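Methyltransferase (Streptomyces avermitilis, PDB 3GO4) is of uncharacterised function but binds S-adenosyl-L-homocysteine in a Rossmann-like domain and probably acts as an S-adenosylmethionine-dependent methyltransferase. Local coordinates at residues A[30-35]-A[58-63]. Numbering follows the deposited sequence.
Sequences YIIGGK and HMRANR. With SAH (S-adenosyl-L-homocysteine), chain B; SO4 (sulfate ion), chain C.
Ile32, in the last turn of helix 24-32, has its nearest CA in segment 58-63 at Arg60, 5.8 Å from CA to CA, and at Gly33 the chain leaves the first helix through a Schellman motif. Met59, a selenomethionine, reaches across: with its CG anti to the carbonyl carbon (chi1 -82°) and the chain extended beyond, it sets SE against the branch point of Ile31, 3.5 Å from CB, the two side chains crossing at about a right angle. Ile32 meets the helix with both branches. Its CG2 rests on Met59 CB at 3.7 Å, while CD1, ending the other branch, touches both Arg60 NH2 and Arg63 CG, which lie to the same side of it. The Arg60 guanidinium brings NH1 near Ile32 O, a long approach of 3.5 Å, and its NE forms a salt bridge with Asp64.

Beyond the isoleucine, Arg63 NH1 donates to SAH O, a carboxylate oxygen in plane at the guanidinium edge (3.0 Å, N-H...O angle 153°); NH2 is held by Thr91 O. Asn62 ND2 donates to the other oxygen, OXT, at 2.9 Å. A leucine in place of Arg63 would probably leave SAH O without its charged partner and Thr91 O without this donor. Ile31 and Ile32 thus supply apolar contact, while Asn62 and Arg63, joined by Tyr28 of helix 24-32, bind S-adenosyl-L-homocysteine, in a site that probably serves methyl transfer from S-adenosylmethionine.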
# COMPACT_ATOMS: atom_id res chain seq x y z
N TYR A 30 9.80 -10.72 -3.58
CA TYR A 30 10.20 -12.12 -3.84
C TYR A 30 8.97 -13.00 -4.05
O TYR A 30 8.88 -13.75 -5.04
CB TYR A 30 11.04 -12.65 -2.68
CG TYR A 30 11.16 -14.15 -2.67
CD1 TYR A 30 11.97 -14.79 -3.57
CD2 TYR A 30 10.46 -14.92 -1.74
CE1 TYR A 30 12.08 -16.16 -3.60
CE2 TYR A 30 10.57 -16.31 -1.75
CZ TYR A 30 11.39 -16.92 -2.68
OH TYR A 30 11.53 -18.29 -2.71
N ILE A 31 8.01 -12.90 -3.14
CA ILE A 31 6.81 -13.73 -3.19
C ILE A 31 5.99 -13.46 -4.44
O ILE A 31 5.44 -14.39 -5.01
CB ILE A 31 5.91 -13.50 -1.95
CG1 ILE A 31 6.61 -14.01 -0.68
CG2 ILE A 31 4.53 -14.16 -2.11
CD1 ILE A 31 7.04 -15.50 -0.79
N ILE A 32 5.88 -12.21 -4.88
CA ILE A 32 5.06 -11.98 -6.08
C ILE A 32 5.82 -12.13 -7.40
O ILE A 32 5.25 -11.92 -8.46
CB ILE A 32 4.15 -10.72 -6.06
CG1 ILE A 32 4.91 -9.45 -6.42
CG2 ILE A 32 3.36 -10.60 -4.73
CD1 ILE A 32 4.07 -8.21 -6.28
N GLY A 33 7.09 -12.52 -7.34
CA GLY A 33 7.81 -12.87 -8.56
C GLY A 33 8.83 -11.89 -9.10
O GLY A 33 9.27 -12.03 -10.23
N GLY A 34 9.22 -10.91 -8.29
CA GLY A 34 10.21 -9.93 -8.69
C GLY A 34 11.61 -10.47 -8.43
O GLY A 34 11.75 -11.57 -7.92
N LYS A 35 12.63 -9.69 -8.77
CA LYS A 35 14.03 -10.09 -8.62
C LYS A 35 14.72 -9.30 -7.53
O LYS A 35 15.88 -9.50 -7.28
CB LYS A 35 14.80 -9.76 -9.91
CG LYS A 35 15.04 -8.22 -10.08
CD LYS A 35 15.80 -7.84 -11.35
CE LYS A 35 15.69 -6.34 -11.65
NZ LYS A 35 16.12 -5.37 -10.57
N HIS A 58 -2.42 -14.23 -1.58
CA HIS A 58 -2.72 -13.04 -0.77
C HIS A 58 -1.88 -11.82 -1.19
O HIS A 58 -2.42 -10.72 -1.37
CB HIS A 58 -2.41 -13.42 0.68
CG HIS A 58 -2.16 -12.27 1.60
ND1 HIS A 58 -3.17 -11.54 2.17
CD2 HIS A 58 -1.00 -11.80 2.13
CE1 HIS A 58 -2.64 -10.65 3.00
NE2 HIS A 58 -1.33 -10.78 2.98
N MSE A 59 -0.56 -12.00 -1.29
CA MSE A 59 0.33 -10.90 -1.66
C MSE A 59 0.04 -10.40 -3.09
O MSE A 59 -0.01 -9.19 -3.33
CB MSE A 59 1.79 -11.26 -1.42
CG MSE A 59 2.14 -11.06 0.04
SE MSE A 59 3.99 -11.50 0.24
CE MSE A 59 4.31 -10.78 2.04
N ARG A 60 -0.24 -11.32 -3.99
CA ARG A 60 -0.62 -10.96 -5.36
C ARG A 60 -1.96 -10.24 -5.37
O ARG A 60 -2.16 -9.29 -6.13
CB ARG A 60 -0.75 -12.23 -6.19
CG ARG A 60 -0.47 -12.21 -7.67
CD ARG A 60 -1.02 -11.07 -8.52
NE ARG A 60 -0.14 -9.91 -8.83
CZ ARG A 60 1.19 -9.90 -9.09
NH1 ARG A 60 1.92 -11.00 -9.15
NH2 ARG A 60 1.79 -8.74 -9.35
N ALA A 61 -2.93 -10.73 -4.61
CA ALA A 61 -4.30 -10.12 -4.57
C ALA A 61 -4.26 -8.70 -4.04
O ALA A 61 -5.07 -7.86 -4.42
CB ALA A 61 -5.26 -10.97 -3.72
N ASN A 62 -3.35 -8.43 -3.10
CA ASN A 62 -3.11 -7.08 -2.60
C ASN A 62 -2.60 -6.18 -3.75
O ASN A 62 -3.17 -5.13 -4.05
CB ASN A 62 -2.07 -7.07 -1.46
CG ASN A 62 -1.76 -5.66 -0.96
OD1 ASN A 62 -2.54 -5.05 -0.20
ND2 ASN A 62 -0.64 -5.10 -1.42
N ARG A 63 -1.57 -6.64 -4.44
CA ARG A 63 -1.03 -5.87 -5.55
C ARG A 63 -2.11 -5.66 -6.63
O ARG A 63 -2.17 -4.59 -7.18
CB ARG A 63 0.21 -6.52 -6.15
CG ARG A 63 0.96 -5.63 -7.20
CD ARG A 63 1.52 -4.40 -6.59
NE ARG A 63 2.27 -3.55 -7.56
CZ ARG A 63 3.06 -2.55 -7.20
NH1 ARG A 63 3.24 -2.27 -5.92
NH2 ARG A 63 3.71 -1.84 -8.11
N SAH B . 2.15 -0.21 -1.22
CA SAH B . 2.85 -1.33 -1.99
CB SAH B . 4.03 -1.95 -1.23
CG SAH B . 3.63 -2.67 0.06
SD SAH B . 5.01 -3.32 0.98
C SAH B . 1.84 -2.40 -2.35
O SAH B . 1.92 -3.08 -3.38
OXT SAH B . 0.86 -2.59 -1.64
C5' SAH B . 5.20 -2.32 2.41
C4' SAH B . 6.13 -1.15 2.14
O4' SAH B . 5.99 -0.19 3.19
C3' SAH B . 7.59 -1.57 2.11
O3' SAH B . 8.16 -1.08 0.91
C2' SAH B . 8.19 -0.91 3.33
O2' SAH B . 9.56 -0.57 3.22
C1' SAH B . 7.29 0.31 3.48
N9 SAH B . 7.28 0.88 4.83
C8 SAH B . 7.18 0.20 5.98
N7 SAH B . 7.19 1.03 7.04
C5 SAH B . 7.31 2.28 6.55
C6 SAH B . 7.37 3.62 7.14
N6 SAH B . 7.30 3.73 8.48
N1 SAH B . 7.49 4.67 6.30
C2 SAH B . 7.52 4.52 4.95
N3 SAH B . 7.48 3.31 4.34
C4 SAH B . 7.35 2.18 5.08
S SO4 C . 10.87 -7.62 -11.76
O1 SO4 C . 9.58 -6.93 -11.63
O2 SO4 C . 11.55 -7.67 -10.47
O3 SO4 C . 10.56 -8.96 -12.26
O4 SO4 C . 11.67 -6.87 -12.72